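Local coordinates for mandelate racemase / muconate lactonizing enzyme, C-terminal domain protein (Pseudovibrio sp. JE062, PDB 4JHM) that belongs to the enolase superfamily, pairing an N-terminal capping domain with a C-terminal TIM-barrel-like domain, at residues A[22-27]-A[33-38]; A[54-57]-A[62-65]; A[140-143]-A[148-151]; A[331-334]-A[340-343]. One frame throughout, in Å; residues are numbered along the deposited sequence.

Contact 1 (A[22-27]-A[33-38]); sequences PPIPWA and LLYTNN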
loop_
_atom_site.group_PDB
_atom_site.type_symbol
_atom_site.label_atom_id
_atom_site.label_comp_id
_atom_site.label_asym_id
_atom_site.label_seq_id
_atom_site.Cartn_x
_atom_site.Cartn_y
_atom_site.Cartn_z
ATOM N N PRO A 22 48.568 9.682 15.578
ATOM C CA PRO A 22 48.387 9.284 14.193
ATOM C C PRO A 22 46.996 9.660 13.717
ATOM O O PRO A 22 46.019 9.397 14.421
ATOM C CB PRO A 22 48.551 7.762 14.235
ATOM C CG PRO A 22 48.206 7.378 15.629
ATOM C CD PRO A 22 48.651 8.525 16.486
ATOM N N PRO A 23 46.900 10.284 12.536
ATOM C CA PRO A 23 45.606 10.655 11.968
ATOM C C PRO A 23 44.894 9.435 11.387
ATOM O O PRO A 23 45.554 8.509 10.920
ATOM C CB PRO A 23 45.987 11.638 10.859
ATOM C CG PRO A 23 47.348 11.209 10.429
ATOM C CD PRO A 23 48.020 10.600 11.631
ATOM N N ILE A 24 43.565 9.419 11.422
ATOM C CA ILE A 24 42.827 8.279 10.875
ATOM C C ILE A 24 41.710 8.728 9.937
ATOM O O ILE A 24 40.627 9.112 10.386
ATOM C CB ILE A 24 42.219 7.369 11.971
ATOM C CG1 ILE A 24 43.028 7.426 13.270
ATOM C CG2 ILE A 24 42.133 5.936 11.468
ATOM C CD1 ILE A 24 42.539 8.472 14.248
ATOM N N PRO A 25 41.977 8.684 8.622
ATOM C CA PRO A 25 40.975 8.947 7.600
ATOM C C PRO A 25 40.311 7.655 7.120
ATOM O O PRO A 25 41.004 6.671 6.856
ATOM C CB PRO A 25 41.794 9.586 6.475
ATOM C CG PRO A 25 43.187 9.063 6.654
ATOM C CD PRO A 25 43.307 8.465 8.030
ATOM N N TRP A 26 38.984 7.663 7.011
ATOM C CA TRP A 26 38.245 6.472 6.586
ATOM C C TRP A 26 37.748 6.561 5.142
ATOM O O TRP A 26 36.883 5.790 4.731
ATOM C CB TRP A 26 37.072 6.162 7.536
ATOM C CG TRP A 26 36.648 7.287 8.456
ATOM C CD1 TRP A 26 37.161 7.569 9.691
ATOM C CD2 TRP A 26 35.608 8.249 8.225
ATOM N NE1 TRP A 26 36.515 8.654 10.237
ATOM C CE2 TRP A 26 35.558 9.090 9.357
ATOM C CE3 TRP A 26 34.717 8.485 7.170
ATOM C CZ2 TRP A 26 34.655 10.150 9.464
ATOM C CZ3 TRP A 26 33.819 9.539 7.279
ATOM C CH2 TRP A 26 33.795 10.356 8.418
ATOM N N ALA A 27 38.302 7.493 4.375
ATOM C CA ALA A 27 37.998 7.599 2.952
ATOM C C ALA A 27 39.299 7.566 2.165
ATOM O O ALA A 27 40.338 7.989 2.668
ATOM C CB ALA A 27 37.237 8.882 2.668
ATOM N N LEU A 33 42.246 13.259 8.694
ATOM C CA LEU A 33 41.412 13.920 9.692
ATOM C C LEU A 33 42.172 14.180 10.986
ATOM O O LEU A 33 42.826 13.287 11.525
ATOM C CB LEU A 33 40.176 13.081 10.009
ATOM C CG LEU A 33 39.205 12.817 8.861
ATOM C CD1 LEU A 33 38.128 11.842 9.313
ATOM C CD2 LEU A 33 38.587 14.110 8.345
ATOM N N LEU A 34 42.068 15.414 11.473
ATOM C CA LEU A 34 42.598 15.793 12.777
ATOM C C LEU A 34 41.508 15.636 13.829
ATOM O O LEU A 34 40.458 16.275 13.749
ATOM C CB LEU A 34 43.088 17.241 12.756
ATOM C CG LEU A 34 44.505 17.519 12.241
ATOM C CD1 LEU A 34 44.832 16.708 10.999
ATOM C CD2 LEU A 34 44.665 19.005 11.966
ATOM N N TYR A 35 41.765 14.790 14.821
ATOM C CA TYR A 35 40.771 14.491 15.846
ATOM C C TYR A 35 40.851 15.446 17.031
ATOM O O TYR A 35 41.915 15.655 17.605
ATOM C CB TYR A 35 40.889 13.028 16.288
ATOM C CG TYR A 35 40.181 12.118 15.322
ATOM C CD1 TYR A 35 40.648 11.957 14.023
ATOM C CD2 TYR A 35 39.018 11.461 15.682
ATOM C CE1 TYR A 35 39.986 11.145 13.117
ATOM C CE2 TYR A 35 38.350 10.650 14.783
ATOM C CZ TYR A 35 38.839 10.497 13.502
ATOM O OH TYR A 35 38.176 9.690 12.611
ATOM N N THR A 36 39.705 16.035 17.357
ATOM C CA THR A 36 39.555 16.925 18.492
ATOM C C THR A 36 38.526 16.341 19.436
ATOM O O THR A 36 37.529 15.759 18.992
ATOM C CB THR A 36 39.019 18.292 18.061
ATOM O OG1 THR A 36 39.888 18.863 17.082
ATOM C CG2 THR A 36 38.914 19.218 19.251
ATOM N N ASN A 37 38.763 16.500 20.734
ATOM C CA ASN A 37 37.791 16.104 21.743
ATOM C C ASN A 37 37.242 17.350 22.429
ATOM O O ASN A 37 38.003 18.251 22.786
ATOM C CB ASN A 37 38.438 15.174 22.766
ATOM C CG ASN A 37 37.422 14.422 23.608
ATOM O OD1 ASN A 37 36.222 14.679 23.539
ATOM N ND2 ASN A 37 37.904 13.486 24.413
ATOM N N ASN A 38 35.923 17.405 22.597
ATOM C CA ASN A 38 35.272 18.526 23.265
ATOM C C ASN A 38 34.711 18.087 24.604
ATOM O O ASN A 38 33.848 17.218 24.663
ATOM C CB ASN A 38 34.147 19.072 22.396
ATOM C CG ASN A 38 34.625 19.462 21.016
ATOM O OD1 ASN A 38 35.333 20.457 20.852
ATOM N ND2 ASN A 38 34.243 18.681 20.011
#
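The indole N-H of Trp26 points at the phenol oxygen of Tyr35: Trp26 NE1 and Tyr35 OH stand 3.1 Å apart, with an N-H...O angle of 149° and the oxygen close to the indole plane. The same OH of Tyr35 gives a weak hydrogen bond to the backbone O of Ile24, 3.4 Å away, and the hydroxyl thus accepts from a side chain while donating, weakly, to the main chain two residues before that tryptophan. A phenol suits this place because it does both at the end of a rigid ring.

Residues 22-27 belong to the loop that precedes strand 34-44 in the N-terminal capping domain characteristic of the enolase superfamily, and Tyr35 reaches from that strand to the loop before it. Ile24 lays its CD1 over one face of the Tyr35 ring, a CH-pi contact with 4.2 Å from CD1 to the ring centroid. Leu33, its CG beside the backbone N (chi1 -62°), sends CD1 to the indole of Trp26, 3.8 Å from CE2. Farther out, Pro23 CB packs on the carbonyl O of Leu33 at 3.6 Å. Cys96 of the second subunit packs against both Trp26 and Leu33, while Tyr303 of the same chain touches Tyr35.

Contact 2 (A[54-57]-A[62-65]); sequences TMSY and FDRC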
loop_
_atom_site.group_PDB
_atom_site.type_symbol
_atom_site.label_atom_id
_atom_site.label_comp_id
_atom_site.label_asym_id
_atom_site.label_seq_id
_atom_site.Cartn_x
_atom_site.Cartn_y
_atom_site.Cartn_z
ATOM N N THR A 54 32.050 15.285 23.305
ATOM C CA THR A 54 31.765 14.884 21.939
ATOM C C THR A 54 32.981 15.145 21.055
ATOM O O THR A 54 33.746 16.088 21.271
ATOM C CB THR A 54 30.535 15.604 21.354
ATOM O OG1 THR A 54 30.120 14.937 20.157
ATOM C CG2 THR A 54 30.854 17.061 21.039
HETATM N N MSE A 55 33.136 14.298 20.047
HETATM C CA MSE A 55 34.326 14.281 19.227
HETATM C C MSE A 55 34.092 15.006 17.940
HETATM O O MSE A 55 33.010 14.918 17.364
HETATM C CB MSE A 55 34.585 12.811 18.954
HETATM C CG MSE A 55 35.994 12.569 18.457
HETATM SE SE MSE A 55 36.153 10.672 17.968
HETATM C CE MSE A 55 35.008 10.627 16.363
ATOM N N SER A 56 35.101 15.743 17.484
ATOM C CA SER A 56 35.071 16.365 16.164
ATOM C C SER A 56 36.187 15.778 15.310
ATOM O O SER A 56 37.212 15.343 15.832
ATOM C CB SER A 56 35.267 17.878 16.270
ATOM O OG SER A 56 34.468 18.436 17.293
ATOM N N TYR A 57 35.991 15.768 13.998
ATOM C CA TYR A 57 37.048 15.368 13.075
ATOM C C TYR A 57 37.066 16.327 11.891
ATOM O O TYR A 57 36.151 16.333 11.071
ATOM C CB TYR A 57 36.861 13.917 12.618
ATOM C CG TYR A 57 35.424 13.461 12.614
ATOM C CD1 TYR A 57 34.847 12.924 13.752
ATOM C CD2 TYR A 57 34.642 13.577 11.475
ATOM C CE1 TYR A 57 33.528 12.516 13.758
ATOM C CE2 TYR A 57 33.321 13.172 11.468
ATOM C CZ TYR A 57 32.767 12.642 12.612
ATOM O OH TYR A 57 31.452 12.233 12.608
ATOM N N PHE A 62 42.608 21.669 14.084
ATOM C CA PHE A 62 41.718 21.148 15.108
ATOM C C PHE A 62 40.489 22.045 15.189
ATOM O O PHE A 62 40.523 23.199 14.763
ATOM C CB PHE A 62 42.417 21.075 16.460
ATOM C CG PHE A 62 43.572 20.117 16.486
ATOM C CD1 PHE A 62 43.358 18.752 16.326
ATOM C CD2 PHE A 62 44.873 20.578 16.670
ATOM C CE1 PHE A 62 44.421 17.866 16.343
ATOM C CE2 PHE A 62 45.937 19.695 16.692
ATOM C CZ PHE A 62 45.710 18.338 16.527
ATOM N N ASP A 63 39.410 21.513 15.748
ATOM C CA ASP A 63 38.090 22.112 15.600
ATOM C C ASP A 63 37.680 22.988 16.778
ATOM O O ASP A 63 37.687 22.542 17.923
ATOM C CB ASP A 63 37.062 20.992 15.416
ATOM C CG ASP A 63 35.688 21.508 15.076
ATOM O OD1 ASP A 63 35.578 22.393 14.203
ATOM O OD2 ASP A 63 34.714 21.012 15.674
ATOM N N ARG A 64 37.309 24.232 16.487
ATOM C CA ARG A 64 36.671 25.100 17.482
ATOM C C ARG A 64 35.165 25.270 17.203
ATOM O O ARG A 64 34.476 25.988 17.923
ATOM C CB ARG A 64 37.337 26.474 17.511
ATOM C CG ARG A 64 38.836 26.471 17.763
ATOM C CD ARG A 64 39.384 27.889 17.713
ATOM N NE ARG A 64 40.831 27.916 17.529
ATOM C CZ ARG A 64 41.712 28.291 18.456
ATOM N NH1 ARG A 64 43.007 28.276 18.174
ATOM N NH2 ARG A 64 41.311 28.687 19.658
ATOM N N CYS A 65 34.666 24.606 16.160
ATOM C CA CYS A 65 33.253 24.679 15.781
ATOM C C CYS A 65 32.322 24.268 16.916
ATOM O O CYS A 65 31.382 24.986 17.256
ATOM C CB CYS A 65 32.979 23.778 14.572
ATOM S SG CYS A 65 31.257 23.796 14.014
#
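Ser56 and Asp63 meet through a single hydrogen bond, from Ser56 OG to Asp63 OD2 at 3.1 Å. The carboxylate oxygen receives the hydroxyl on its anti lone pair, turned away from OD1. Beside this bond the CB atoms of Ser56 and Asp63 lie 3.7 Å apart, so the short side chains also touch through their carbon. A serine suits the strand position because its hydroxyl, one bond from CB, can donate to the aspartate and accept from another partner at once: Asn38 ND2 is that second partner, and the stronger of the two.

Asp63 uses both its carboxylate oxygens. With CG anti to its backbone N (chi1 -173°), the carboxylate is carried across to the serine. Its other oxygen, OD1, accepts a weak bond from Cys65 N at 3.1 Å, a capping interaction at the turn leading into helix 65-73, and OD2 also takes a weak bond from Ile66 N. Aspartate is apt for this role, since its short arm can accept from backbone N-H groups that the first turn of a helix leaves without carbonyl partners; the helix dipole would probably favour the negative charge there. The main chain of Asp63 is held too, its N bonding to Thr36 OG1.

Asn38 and Thr36 both lie on strand 34-44, which pairs antiparallel with strand 50-58, the edge strand within this chain of the four-stranded sheet. The contact therefore ties that edge to the start of helix 65-73, with Ile66 packing against Ser56 and Trp98 of the second subunit touching the serine as well.

Contact 3 (A[140-143]-A[148-151]); sequences TPMF and EYFP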
loop_
_atom_site.group_PDB
_atom_site.type_symbol
_atom_site.label_atom_id
_atom_site.label_comp_id
_atom_site.label_asym_id
_atom_site.label_seq_id
_atom_site.Cartn_x
_atom_site.Cartn_y
_atom_site.Cartn_z
ATOM N N THR A 140 38.900 -0.889 12.941
ATOM C CA THR A 140 40.268 -0.761 12.439
ATOM C C THR A 140 40.506 0.516 11.645
ATOM O O THR A 140 39.567 1.119 11.131
ATOM C CB THR A 140 40.633 -1.945 11.524
ATOM O OG1 THR A 140 40.203 -1.671 10.184
ATOM C CG2 THR A 140 39.978 -3.226 12.016
ATOM N N PRO A 141 41.778 0.925 11.537
ATOM C CA PRO A 141 42.151 2.007 10.641
ATOM C C PRO A 141 42.257 1.503 9.207
ATOM O O PRO A 141 42.165 0.297 8.962
ATOM C CB PRO A 141 43.528 2.424 11.157
ATOM C CG PRO A 141 44.105 1.170 11.718
ATOM C CD PRO A 141 42.940 0.390 12.270
HETATM N N MSE A 142 42.455 2.420 8.270
HETATM C CA MSE A 142 42.583 2.057 6.868
HETATM C C MSE A 142 44.041 2.008 6.506
HETATM O O MSE A 142 44.787 2.947 6.773
HETATM C CB MSE A 142 41.810 3.092 6.059
HETATM C CG MSE A 142 42.463 3.466 4.736
HETATM SE SE MSE A 142 41.407 4.929 3.941
HETATM C CE MSE A 142 41.668 4.411 2.062
ATOM N N PHE A 143 44.470 0.902 5.908
ATOM C CA PHE A 143 45.840 0.786 5.433
ATOM C C PHE A 143 45.896 1.016 3.923
ATOM O O PHE A 143 44.895 0.845 3.222
ATOM C CB PHE A 143 46.420 -0.580 5.793
ATOM C CG PHE A 143 46.397 -0.877 7.267
ATOM C CD1 PHE A 143 47.115 -0.097 8.157
ATOM C CD2 PHE A 143 45.666 -1.945 7.763
ATOM C CE1 PHE A 143 47.098 -0.368 9.515
ATOM C CE2 PHE A 143 45.648 -2.225 9.120
ATOM C CZ PHE A 143 46.364 -1.433 9.996
ATOM N N GLU A 148 48.933 -4.973 4.501
ATOM C CA GLU A 148 49.125 -4.343 5.805
ATOM C C GLU A 148 48.060 -4.777 6.811
ATOM O O GLU A 148 48.250 -4.641 8.018
ATOM C CB GLU A 148 49.109 -2.816 5.668
ATOM C CG GLU A 148 50.298 -2.240 4.908
ATOM C CD GLU A 148 50.284 -0.722 4.860
ATOM O OE1 GLU A 148 50.386 -0.089 5.933
ATOM O OE2 GLU A 148 50.176 -0.159 3.751
ATOM N N TYR A 149 46.941 -5.294 6.310
ATOM C CA TYR A 149 45.816 -5.672 7.158
ATOM C C TYR A 149 46.058 -6.952 7.953
ATOM O O TYR A 149 45.514 -7.117 9.043
ATOM C CB TYR A 149 44.543 -5.830 6.317
ATOM C CG TYR A 149 43.824 -4.527 6.039
ATOM C CD1 TYR A 149 44.164 -3.741 4.947
ATOM C CD2 TYR A 149 42.807 -4.079 6.876
ATOM C CE1 TYR A 149 43.514 -2.546 4.694
ATOM C CE2 TYR A 149 42.155 -2.886 6.633
ATOM C CZ TYR A 149 42.511 -2.122 5.539
ATOM O OH TYR A 149 41.863 -0.934 5.289
ATOM N N PHE A 150 46.866 -7.859 7.414
ATOM C CA PHE A 150 46.999 -9.188 8.007
ATOM C C PHE A 150 47.701 -9.173 9.367
ATOM O O PHE A 150 47.211 -9.785 10.317
ATOM C CB PHE A 150 47.706 -10.149 7.045
ATOM C CG PHE A 150 47.039 -10.265 5.701
ATOM C CD1 PHE A 150 45.659 -10.313 5.594
ATOM C CD2 PHE A 150 47.797 -10.340 4.542
ATOM C CE1 PHE A 150 45.050 -10.422 4.358
ATOM C CE2 PHE A 150 47.192 -10.452 3.302
ATOM C CZ PHE A 150 45.817 -10.494 3.211
ATOM N N PRO A 151 48.853 -8.485 9.470
ATOM C CA PRO A 151 49.485 -8.373 10.784
ATOM C C PRO A 151 48.533 -7.782 11.817
ATOM O O PRO A 151 48.374 -8.334 12.903
ATOM C CB PRO A 151 50.660 -7.423 10.531
ATOM C CG PRO A 151 50.983 -7.598 9.089
ATOM C CD PRO A 151 49.671 -7.870 8.408
#
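Phe143 packs its CB against Glu148 CB, 3.5 Å away, and from there its side chain can be followed outward. Phe143 CG remains near the same glutamate methylene, at 3.7 Å from Glu148 CB. The ring then divides its contacts. CD1 passes near Glu148 OE1, whereas CD2, with CG beside the backbone N (chi1 -57°), is turned into the face of Tyr149, standing 3.5 Å above the plane over the ring centre. The result is a T-shaped stack, with Phe143 supplying the edge, centroids 4.8 Å apart and planes at 79°. Farther along, Phe143 CE2 lies 3.7 Å from the backbone O of Glu148, which sits over one face of the Phe143 ring.

The backbone N of Phe143 makes a weak bond to Tyr149 OH at 3.2 Å. The phenol has a stronger partner in His167 O. Tyrosine thus suits a buried site where a ring must both pack and bind at its tip, while phenylalanine supplies an apolar edge. Glu148 OE2 is hydrogen-bonded to Thr145 OG1.

The contact folds the loop after strand 133-139 back on the start of helix 149-159, within the barrel domain; Leu166 of strand 163-167 and Leu178 of helix 172-186 pack against Tyr149.

Contact 4 (A[331-334]-A[340-343]); sequences AFEL and IRTD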
loop_
_atom_site.group_PDB
_atom_site.type_symbol
_atom_site.label_atom_id
_atom_site.label_comp_id
_atom_site.label_asym_id
_atom_site.label_seq_id
_atom_site.Cartn_x
_atom_site.Cartn_y
_atom_site.Cartn_z
ATOM N N ALA A 331 45.623 6.509 21.485
ATOM C CA ALA A 331 45.258 7.811 20.937
ATOM C C ALA A 331 44.035 8.389 21.647
ATOM O O ALA A 331 44.029 9.555 22.047
ATOM C CB ALA A 331 45.006 7.704 19.441
ATOM N N PHE A 332 43.007 7.562 21.812
ATOM C CA PHE A 332 41.747 8.001 22.406
ATOM C C PHE A 332 41.742 7.894 23.930
ATOM O O PHE A 332 40.686 7.924 24.558
ATOM C CB PHE A 332 40.590 7.192 21.822
ATOM C CG PHE A 332 40.381 7.417 20.356
ATOM C CD1 PHE A 332 39.922 8.640 19.890
ATOM C CD2 PHE A 332 40.638 6.412 19.441
ATOM C CE1 PHE A 332 39.731 8.857 18.542
ATOM C CE2 PHE A 332 40.443 6.624 18.087
ATOM C CZ PHE A 332 39.991 7.848 17.639
ATOM N N GLU A 333 42.917 7.774 24.531
ATOM C CA GLU A 333 43.007 7.749 25.982
ATOM C C GLU A 333 43.630 9.044 26.524
ATOM O O GLU A 333 44.153 9.070 27.638
ATOM C CB GLU A 333 43.788 6.513 26.437
ATOM C CG GLU A 333 43.086 5.200 26.107
ATOM C CD GLU A 333 43.876 3.971 26.527
ATOM O OE1 GLU A 333 45.105 4.074 26.695
ATOM O OE2 GLU A 333 43.267 2.892 26.682
ATOM N N LEU A 334 43.543 10.119 25.742
ATOM C CA LEU A 334 44.078 11.425 26.139
ATOM C C LEU A 334 43.657 11.850 27.545
ATOM O O LEU A 334 42.484 11.781 27.903
ATOM C CB LEU A 334 43.642 12.511 25.147
ATOM C CG LEU A 334 44.700 13.008 24.158
ATOM C CD1 LEU A 334 44.926 12.002 23.040
ATOM C CD2 LEU A 334 44.290 14.354 23.583
ATOM N N ILE A 340 39.166 1.922 29.186
ATOM C CA ILE A 340 38.196 0.924 28.771
ATOM C C ILE A 340 38.791 0.096 27.639
ATOM O O ILE A 340 38.603 0.404 26.469
ATOM C CB ILE A 340 36.874 1.573 28.320
ATOM C CG1 ILE A 340 36.279 2.388 29.474
ATOM C CG2 ILE A 340 35.892 0.506 27.861
ATOM C CD1 ILE A 340 34.982 3.092 29.144
ATOM N N ARG A 341 39.521 -0.952 28.004
ATOM C CA ARG A 341 40.157 -1.822 27.029
ATOM C C ARG A 341 39.411 -3.145 26.923
ATOM O O ARG A 341 38.450 -3.386 27.649
ATOM C CB ARG A 341 41.613 -2.063 27.421
ATOM C CG ARG A 341 42.361 -0.776 27.731
ATOM C CD ARG A 341 43.869 -0.961 27.742
ATOM N NE ARG A 341 44.541 0.252 27.286
ATOM C CZ ARG A 341 45.853 0.371 27.117
ATOM N NH1 ARG A 341 46.661 -0.651 27.372
ATOM N NH2 ARG A 341 46.359 1.518 26.688
ATOM N N THR A 342 39.860 -3.998 26.011
ATOM C CA THR A 342 39.189 -5.261 25.734
ATOM C C THR A 342 39.992 -6.413 26.328
ATOM O O THR A 342 41.167 -6.589 26.007
ATOM C CB THR A 342 39.015 -5.461 24.214
ATOM O OG1 THR A 342 38.074 -4.501 23.705
ATOM C CG2 THR A 342 38.526 -6.868 23.900
ATOM N N ASP A 343 39.361 -7.195 27.198
ATOM C CA ASP A 343 40.068 -8.260 27.906
ATOM C C ASP A 343 40.359 -9.449 26.984
ATOM O O ASP A 343 40.038 -9.422 25.793
ATOM C CB ASP A 343 39.292 -8.697 29.157
ATOM C CG ASP A 343 38.100 -9.578 28.836
ATOM O OD1 ASP A 343 37.992 -10.051 27.686
ATOM O OD2 ASP A 343 37.271 -9.805 29.742
#
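A bidentate salt bridge between Glu333 and Arg341 joins two parts of the long loop that links strand 323-326 to strand 347-349, at the surface of the C-terminal barrel domain. The arginine grips side-on, using NE and one terminal nitrogen, with one carboxylate oxygen for each. Arg341 NH2 lies 2.8 Å from Glu333 OE1, and Arg341 NE lies 3.0 Å from Glu333 OE2. The second bond is the straighter, with an N-H...O angle of 166° against 155° for the first. NE approaches OE2 along its syn lone pair, and OE1 is likewise met on its syn side. Carboxylate and guanidinium are nearly coplanar, 15° apart, which lets each N-H address its own oxygen and restrains rotation of either group.

Glutamate suits this place because its chain, extended beyond CG, carries the carboxylate well clear of its own backbone: even at their closest, Glu333 CA and Ile340 CA are 8.8 Å apart. Arginine covers the remaining distance from the other side, its chain bending at chi3, and its planar head offers two donors side by side.

Around the ion pair, Gln339 touches Glu333 and Tyr329 touches Arg341. The flanking residues pack into the fold: Phe332 makes edge-to-face pairs with Tyr303 and Phe326, and Ile340 packs on helix 304-316 and on Phe323 of strand 323-326.

Contacts 1 and 2 share the N-terminal sheet: their centres are 9 Å apart, Thr36 O meets Ser56 N at 2.9 Å across neighbouring strands, and both touch the second subunit. Contact 1 also reaches the barrel domain in two places. Toward contact 3, Ile24 CG2 packs on Pro141 CB at 3.8 Å; toward contact 4, Tyr35 CD2 lies 3.9 Å from Phe332 CE1. Contact 2 meets contact 4 through Met55, a selenomethionine, whose SE lies 4.1 Å from Phe332 CE1; Phe332 therefore receives the capping domain from both strands. Contacts 3 and 4 do not touch, their nearest atoms being about 9 Å apart.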